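Local coordinates for protein precorrin-2 dehydrogenase (Bacillus megaterium, PDB 3DFZ) that catalyses the NAD-dependent dehydrogenation of precorrin-2 to sirohydrochlorin, a precursor of both siroheme and, by the anaerobic route, adenosylcobalamin, at residues I68-W71 against E72-Q76; R192-E195 against L196-I200; I200-D203 against Q204-L207. All blocks are in the same frame, centred on the assembly; numbering follows the deposited sequence. Where two conformers were deposited one is given.

Contact 1: residues I68-W71 against E72-Q76; sequences INEW and EAKGQ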
loop_
_atom_site.group_PDB
_atom_site.type_symbol
_atom_site.label_atom_id
_atom_site.label_comp_id
_atom_site.label_asym_id
_atom_site.label_seq_id
_atom_site.Cartn_x
_atom_site.Cartn_y
_atom_site.Cartn_z
ATOM N N ILE B 68 12.963 -8.979 19.813
ATOM C CA ILE B 68 12.981 -7.562 20.145
ATOM C C ILE B 68 14.207 -7.227 21.031
ATOM O O ILE B 68 14.921 -6.257 20.775
ATOM C CB ILE B 68 11.635 -7.070 20.751
ATOM C CG1 ILE B 68 10.477 -7.326 19.767
ATOM C CG2 ILE B 68 11.701 -5.580 21.081
ATOM C CD1 ILE B 68 9.055 -7.193 20.366
ATOM N N ASN B 69 14.459 -8.065 22.038
ATOM C CA ASN B 69 15.655 -7.951 22.871
ATOM C C ASN B 69 16.950 -7.933 22.090
ATOM O O ASN B 69 17.811 -7.092 22.344
ATOM C CB ASN B 69 15.687 -9.059 23.926
ATOM C CG ASN B 69 14.994 -8.657 25.189
ATOM O OD1 ASN B 69 15.500 -7.825 25.918
ATOM N ND2 ASN B 69 13.823 -9.234 25.461
ATOM N N GLU B 70 17.084 -8.852 21.137
ATOM C CA GLU B 70 18.272 -8.924 20.277
ATOM C C GLU B 70 18.420 -7.671 19.393
ATOM O O GLU B 70 19.539 -7.175 19.206
ATOM C CB GLU B 70 18.249 -10.201 19.433
ATOM C CG GLU B 70 19.442 -10.414 18.472
ATOM C CD GLU B 70 20.848 -10.422 19.126
ATOM O OE1 GLU B 70 20.994 -10.314 20.373
ATOM O OE2 GLU B 70 21.831 -10.535 18.356
ATOM N N TRP B 71 17.299 -7.181 18.862
ATOM C CA TRP B 71 17.263 -5.934 18.096
ATOM C C TRP B 71 17.607 -4.707 18.958
ATOM O O TRP B 71 18.314 -3.814 18.514
ATOM C CB TRP B 71 15.888 -5.740 17.437
ATOM C CG TRP B 71 15.573 -6.745 16.349
ATOM C CD1 TRP B 71 16.449 -7.294 15.458
ATOM C CD2 TRP B 71 14.281 -7.285 16.029
ATOM N NE1 TRP B 71 15.787 -8.144 14.605
ATOM C CE2 TRP B 71 14.456 -8.159 14.931
ATOM C CE3 TRP B 71 12.991 -7.106 16.554
ATOM C CZ2 TRP B 71 13.385 -8.872 14.351
ATOM C CZ3 TRP B 71 11.921 -7.812 15.972
ATOM C CH2 TRP B 71 12.134 -8.688 14.889
ATOM N N GLU B 72 17.096 -4.680 20.181
ATOM C CA GLU B 72 17.468 -3.663 21.158
ATOM C C GLU B 72 18.974 -3.707 21.446
ATOM O O GLU B 72 19.651 -2.672 21.397
ATOM C CB GLU B 72 16.671 -3.864 22.455
ATOM C CG GLU B 72 16.647 -2.641 23.363
ATOM C CD GLU B 72 16.672 -2.995 24.855
ATOM O OE1 GLU B 72 16.964 -4.183 25.213
ATOM O OE2 GLU B 72 16.423 -2.057 25.655
ATOM N N ALA B 73 19.491 -4.915 21.700
ATOM C CA ALA B 73 20.905 -5.126 21.985
ATOM C C ALA B 73 21.786 -4.842 20.778
ATOM O O ALA B 73 22.975 -4.544 20.925
ATOM C CB ALA B 73 21.143 -6.537 22.503
ATOM N N LYS B 74 21.202 -4.934 19.583
ATOM C CA LYS B 74 21.909 -4.603 18.348
ATOM C C LYS B 74 21.802 -3.101 18.024
ATOM O O LYS B 74 22.436 -2.614 17.071
ATOM C CB LYS B 74 21.409 -5.464 17.191
ATOM C CG LYS B 74 21.954 -6.886 17.209
ATOM C CD LYS B 74 21.242 -7.744 16.172
ATOM C CE LYS B 74 22.121 -8.906 15.734
ATOM N NZ LYS B 74 21.362 -9.899 14.914
ATOM N N GLY B 75 21.012 -2.382 18.834
ATOM C CA GLY B 75 20.835 -0.925 18.711
ATOM C C GLY B 75 20.101 -0.559 17.437
ATOM O O GLY B 75 20.595 0.233 16.627
ATOM N N GLN B 76 18.924 -1.153 17.257
ATOM C CA GLN B 76 18.079 -0.898 16.077
ATOM C C GLN B 76 16.758 -0.299 16.511
ATOM O O GLN B 76 16.034 0.279 15.719
ATOM C CB GLN B 76 17.838 -2.196 15.320
ATOM C CG GLN B 76 19.102 -2.740 14.689
ATOM C CD GLN B 76 18.947 -4.160 14.237
ATOM O OE1 GLN B 76 18.863 -5.082 15.051
ATOM N NE2 GLN B 76 18.906 -4.352 12.935
#

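Contact 2: residues R192-E195 against L196-I200; sequences RKHE and LLTEI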
loop_
_atom_site.group_PDB
_atom_site.type_symbol
_atom_site.label_atom_id
_atom_site.label_comp_id
_atom_site.label_asym_id
_atom_site.label_seq_id
_atom_site.Cartn_x
_atom_site.Cartn_y
_atom_site.Cartn_z
ATOM N N ARG B 192 15.589 6.509 -27.068
ATOM C CA ARG B 192 16.318 5.253 -27.245
ATOM C C ARG B 192 16.329 4.435 -25.945
ATOM O O ARG B 192 16.154 3.223 -25.987
ATOM C CB ARG B 192 17.747 5.475 -27.771
ATOM C CG ARG B 192 17.922 5.208 -29.269
ATOM C CD ARG B 192 18.305 3.744 -29.565
ATOM N NE ARG B 192 17.235 2.784 -29.247
ATOM C CZ ARG B 192 17.306 1.467 -29.447
ATOM N NH1 ARG B 192 18.395 0.916 -29.973
ATOM N NH2 ARG B 192 16.277 0.696 -29.128
ATOM N N LYS B 193 16.521 5.112 -24.809
ATOM C CA LYS B 193 16.512 4.465 -23.498
ATOM C C LYS B 193 15.193 3.729 -23.241
ATOM O O LYS B 193 15.204 2.583 -22.777
ATOM C CB LYS B 193 16.786 5.457 -22.361
ATOM C CG LYS B 193 18.174 6.110 -22.364
ATOM C CD LYS B 193 18.441 6.865 -21.054
ATOM C CE LYS B 193 19.598 7.846 -21.152
ATOM N NZ LYS B 193 20.794 7.282 -21.831
ATOM N N HIS B 194 14.081 4.394 -23.570
ATOM C CA HIS B 194 12.736 3.864 -23.366
ATOM C C HIS B 194 12.487 2.614 -24.211
ATOM O O HIS B 194 11.893 1.637 -23.752
ATOM C CB HIS B 194 11.701 4.950 -23.690
ATOM C CG HIS B 194 10.279 4.488 -23.566
ATOM N ND1 HIS B 194 9.491 4.204 -24.666
ATOM C CD2 HIS B 194 9.506 4.249 -22.469
ATOM C CE1 HIS B 194 8.294 3.817 -24.251
ATOM N NE2 HIS B 194 8.277 3.834 -22.924
ATOM N N GLU B 195 12.938 2.672 -25.457
ATOM C CA GLU B 195 12.761 1.597 -26.411
ATOM C C GLU B 195 13.471 0.354 -25.890
ATOM O O GLU B 195 12.925 -0.747 -25.942
ATOM C CB GLU B 195 13.351 2.031 -27.756
ATOM C CG GLU B 195 12.895 1.243 -28.986
ATOM C CD GLU B 195 13.046 2.058 -30.285
ATOM O OE1 GLU B 195 12.482 3.180 -30.340
ATOM O OE2 GLU B 195 13.727 1.587 -31.243
ATOM N N LEU B 196 14.694 0.557 -25.401
ATOM C CA LEU B 196 15.529 -0.498 -24.844
ATOM C C LEU B 196 14.895 -1.123 -23.597
ATOM O O LEU B 196 14.775 -2.334 -23.504
ATOM C CB LEU B 196 16.940 0.034 -24.527
ATOM C CG LEU B 196 17.892 0.271 -25.705
ATOM C CD1 LEU B 196 19.114 1.102 -25.290
ATOM C CD2 LEU B 196 18.321 -1.064 -26.351
ATOM N N LEU B 197 14.482 -0.282 -22.655
ATOM C CA LEU B 197 13.818 -0.753 -21.437
ATOM C C LEU B 197 12.437 -1.422 -21.670
ATOM O O LEU B 197 12.008 -2.256 -20.861
ATOM C CB LEU B 197 13.741 0.377 -20.405
ATOM C CG LEU B 197 15.078 0.865 -19.831
ATOM C CD1 LEU B 197 14.998 2.331 -19.411
ATOM C CD2 LEU B 197 15.528 0.010 -18.685
ATOM N N THR B 198 11.776 -1.078 -22.782
ATOM C CA THR B 198 10.520 -1.721 -23.216
ATOM C C THR B 198 10.771 -3.104 -23.799
ATOM O O THR B 198 10.030 -4.055 -23.527
ATOM C CB THR B 198 9.808 -0.882 -24.314
ATOM O OG1 THR B 198 9.703 0.464 -23.868
ATOM C CG2 THR B 198 8.407 -1.399 -24.598
ATOM N N GLU B 199 11.821 -3.174 -24.615
ATOM C CA GLU B 199 12.195 -4.327 -25.434
ATOM C C GLU B 199 12.295 -5.625 -24.608
ATOM O O GLU B 199 11.915 -6.706 -25.059
ATOM C CB GLU B 199 13.544 -4.013 -26.106
ATOM C CG GLU B 199 14.005 -5.014 -27.151
ATOM C CD GLU B 199 14.943 -4.402 -28.183
ATOM O OE1 GLU B 199 16.127 -4.148 -27.831
ATOM O OE2 GLU B 199 14.497 -4.178 -29.352
ATOM N N ILE B 200 12.759 -5.474 -23.377
ATOM C CA ILE B 200 13.183 -6.570 -22.543
ATOM C C ILE B 200 12.066 -7.075 -21.639
ATOM O O ILE B 200 12.325 -7.855 -20.743
ATOM C CB ILE B 200 14.454 -6.163 -21.694
ATOM C CG1 ILE B 200 14.174 -4.936 -20.835
ATOM C CG2 ILE B 200 15.626 -5.934 -22.611
ATOM C CD1 ILE B 200 15.371 -4.500 -19.873
#

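Contact 3: residues I200-D203 against Q204-L207; sequences IIDD and QYRL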
loop_
_atom_site.group_PDB
_atom_site.type_symbol
_atom_site.label_atom_id
_atom_site.label_comp_id
_atom_site.label_asym_id
_atom_site.label_seq_id
_atom_site.Cartn_x
_atom_site.Cartn_y
_atom_site.Cartn_z
ATOM N N ILE B 200 12.759 -5.474 -23.377
ATOM C CA ILE B 200 13.183 -6.570 -22.543
ATOM C C ILE B 200 12.066 -7.075 -21.639
ATOM O O ILE B 200 12.325 -7.855 -20.743
ATOM C CB ILE B 200 14.454 -6.163 -21.694
ATOM C CG1 ILE B 200 14.174 -4.936 -20.835
ATOM C CG2 ILE B 200 15.626 -5.934 -22.611
ATOM C CD1 ILE B 200 15.371 -4.500 -19.873
ATOM N N ILE B 201 10.840 -6.588 -21.864
ATOM C CA ILE B 201 9.662 -7.063 -21.150
ATOM C C ILE B 201 8.842 -8.045 -22.008
ATOM O O ILE B 201 7.938 -7.640 -22.727
ATOM C CB ILE B 201 8.748 -5.882 -20.684
ATOM C CG1 ILE B 201 9.534 -4.822 -19.885
ATOM C CG2 ILE B 201 7.543 -6.378 -19.885
ATOM C CD1 ILE B 201 10.416 -5.346 -18.738
ATOM N N ASP B 202 9.199 -9.324 -21.948
ATOM C CA ASP B 202 8.345 -10.434 -22.384
ATOM C C ASP B 202 8.757 -11.764 -21.696
ATOM O O ASP B 202 9.732 -11.798 -20.970
ATOM C CB ASP B 202 8.305 -10.566 -23.913
ATOM C CG ASP B 202 9.641 -10.946 -24.521
ATOM O OD1 ASP B 202 10.358 -11.803 -23.984
ATOM O OD2 ASP B 202 9.970 -10.393 -25.587
ATOM N N ASP B 203 8.017 -12.849 -21.958
ATOM C CA ASP B 203 8.283 -14.170 -21.351
ATOM C C ASP B 203 9.641 -14.763 -21.724
ATOM O O ASP B 203 10.289 -15.439 -20.906
ATOM C CB ASP B 203 7.157 -15.159 -21.703
ATOM C CG ASP B 203 5.833 -14.825 -21.021
ATOM O OD1 ASP B 203 5.859 -14.280 -19.896
ATOM O OD2 ASP B 203 4.761 -15.154 -21.585
ATOM N N GLN B 204 10.067 -14.504 -22.948
ATOM C CA GLN B 204 11.339 -15.031 -23.449
ATOM C C GLN B 204 12.589 -14.387 -22.823
ATOM O O GLN B 204 13.610 -15.061 -22.678
ATOM C CB GLN B 204 11.416 -14.896 -24.971
ATOM C CG GLN B 204 12.350 -15.865 -25.629
ATOM C CD GLN B 204 12.389 -15.623 -27.122
ATOM O OE1 GLN B 204 12.872 -14.583 -27.562
ATOM N NE2 GLN B 204 11.862 -16.571 -27.914
ATOM N N TYR B 205 12.519 -13.094 -22.493
ATOM C CA TYR B 205 13.603 -12.440 -21.760
ATOM C C TYR B 205 13.737 -13.016 -20.384
ATOM O O TYR B 205 14.850 -13.175 -19.897
ATOM C CB TYR B 205 13.405 -10.919 -21.684
ATOM C CG TYR B 205 13.993 -10.222 -22.892
ATOM C CD1 TYR B 205 13.201 -9.917 -24.001
ATOM C CD2 TYR B 205 15.356 -9.945 -22.950
ATOM C CE1 TYR B 205 13.733 -9.302 -25.111
ATOM C CE2 TYR B 205 15.916 -9.331 -24.072
ATOM C CZ TYR B 205 15.090 -9.012 -25.156
ATOM O OH TYR B 205 15.625 -8.384 -26.271
ATOM N N ARG B 206 12.601 -13.334 -19.765
ATOM C CA ARG B 206 12.570 -13.966 -18.445
ATOM C C ARG B 206 13.154 -15.397 -18.438
ATOM O O ARG B 206 13.817 -15.793 -17.473
ATOM C CB ARG B 206 11.132 -13.985 -17.900
ATOM C CG ARG B 206 11.017 -14.615 -16.519
ATOM C CD ARG B 206 9.719 -14.307 -15.829
ATOM N NE ARG B 206 8.569 -14.568 -16.706
ATOM C CZ ARG B 206 7.859 -15.692 -16.724
ATOM N NH1 ARG B 206 8.179 -16.691 -15.892
ATOM N NH2 ARG B 206 6.844 -15.821 -17.589
ATOM N N LEU B 207 12.944 -16.140 -19.523
ATOM C CA LEU B 207 13.048 -17.612 -19.506
ATOM C C LEU B 207 14.127 -18.088 -20.453
ATOM O O LEU B 207 14.320 -19.274 -20.639
ATOM C CB LEU B 207 11.670 -18.254 -19.817
ATOM C CG LEU B 207 10.577 -18.007 -18.742
ATOM C CD1 LEU B 207 9.157 -18.374 -19.158
ATOM C CD2 LEU B 207 10.926 -18.674 -17.410
HETATM O O HOH W 1 8.358 -11.973 -18.071
#

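Contact 1: residues I68-W71 against E72-Q76
W71 and Q76 both set CG beside their own backbone N (chi1 -67° in each), which lets the indole and the side-chain amide meet obliquely where helix 66-73 ends. The end itself is a Schellman motif: G75 takes positive phi, its N returns to E72 O, and Q76 N reaches back five residues to W71 O at 3.0 Å. That helix is the connection in a beta-alpha-beta unit between strands 56-60 and 77-80 of the putative NAD(P)-binding domain. Before the turn the helix is regular, E72 N bonding to I68 O and A73 N to N69 O; at K74 the pattern frays, its N making only weak bonds to E70 O and W71 O. On the exposed flank E70 and K74 form an i to i+4 salt bridge, OE2 to NZ 3.5 Å. The glutamate bends at chi2 (57°) to bring its carboxylate toward the lysine, whose extended chain passes so close that OE2 lies nearer to CE, at 3.1 Å, than to the ammonium nitrogen. N69 and E72 run side by side, pointing the same way, with amide and carboxylate planes 72° apart; their polar ends are held elsewhere, N69 ND2 by S65 O and E72 OE2 by a salt bridge to R81. The other flank faces the fold: I68 packs on L77 and V79 of the neighbouring strand, and W71 on T44, I47 and K48 of helix 41-50. The N69 side chain is about 6 Å from that of T63, which probably helps bind NAD. At the tryptophan, Q76 OE1 stands 3.3 Å from W71 CD1, the amide plane steeply inclined to the ring.

Contact 2: residues R192-E195 against L196-I200
R192 and L196, one turn apart on helix 190-199, meet with the guanidinium laid against the leucine's branch. Followed outward from CB, the L196 side chain first passes the carbonyls of the preceding turn: CB is 3.5 Å from K193 O. Its CG stands beside the leucine's own backbone N (chi1 -75°), bringing it close to R192 O and, 3.8 Å from R192 NH2, over one face of the guanidinium toward its rim. At the tip the branches divide: CD1 remains near R192 O, while CD2 reaches R192 NH2 and lies 4.1 Å from CZ. The arginine bends at chi2 and chi3, which carries the guanidinium forward along the helix to L196. The same NH2 is 3.4 Å from E195 OE2, a salt bridge of charges alone, since the oxygen is well out of the guanidinium plane. Around the helix, T198 N bonds to H194 O. T198 OG1, placed beside its own N by chi1 -51°, also turns to H194 O, but at 2.5 Å the bond is shorter than normal and its exact length doubtful. Routine bonds link L196 N to R192 O, L197 N to K193 O and E199 N to E195 O. L196 packs on F215 of helix 209-218 and L197 on I183 of helix 168-184, while H194 and T198 touch L152 of the second subunit. The whole is typical of an amphipathic helix in a helical domain: in SirC's C-terminal region, apolar residues face neighbouring helices, and the H194-T198 side adjoins the dimer partner.

Contact 3: residues I200-D203 against Q204-L207
D203 and R206 share a salt bridge, D203 OD1 to R206 NH2 at 2.9 Å, across the first turn of helix 203-207. The oxygen lies in the guanidinium plane, yet the donor approaches it from above the carboxylate, the two planes standing almost perpendicular. D202 is the N-cap: its OD1 accepts from Y205 N at 2.9 Å, met nearly end-on to the C-O bond. With chi1 at 65°, D202 CG sits between its own N and carbonyl carbon, turning the carboxylate forward over the first turn. Water 1 accepts from R206 NE at 2.9 Å and gives a weak bond to D202 O, which also receives a long, weak bond from R206 N. Outside this polar layer, the edge of the Y205 ring meets the D202 carboxylate, CD1 to OD1 being 3.4 Å. Over a ring face lies I200, its CA 3.7 Å from the centroid in a CH-pi contact, with CG2 packing on CE2. Y172 of helix 168-184 donates to I200 O, and S168 binds R206 NH1. F215 of helix 209-218 packs against both I200 and Y205. Carboxylates thus sit at the positive end of the helix dipole, one accepting the first-turn N-H of Y205, an arrangement that probably favours their ionised form.

Overall arrangement
From the N terminus, contact 1 comes first, ending helix 66-73 before the chain enters strand 77-80 in the putative NAD(P)-binding domain. Contacts 2 and 3 follow in series in the C-terminal domain, on the opposite side of the chain's centre; contact 2 lies about 44 Å from contact 1, centre to centre. None encloses or crosses another, and none closes a long loop, since each joins neighbouring residues of one continuous run. Contacts 2 and 3 share I200, where helix 190-199 gives way to the short loop before helix 203-207, and E199 O touches Y205 CE1 at 3.2 Å. Together they join these helices to helices 168-184 and 209-218.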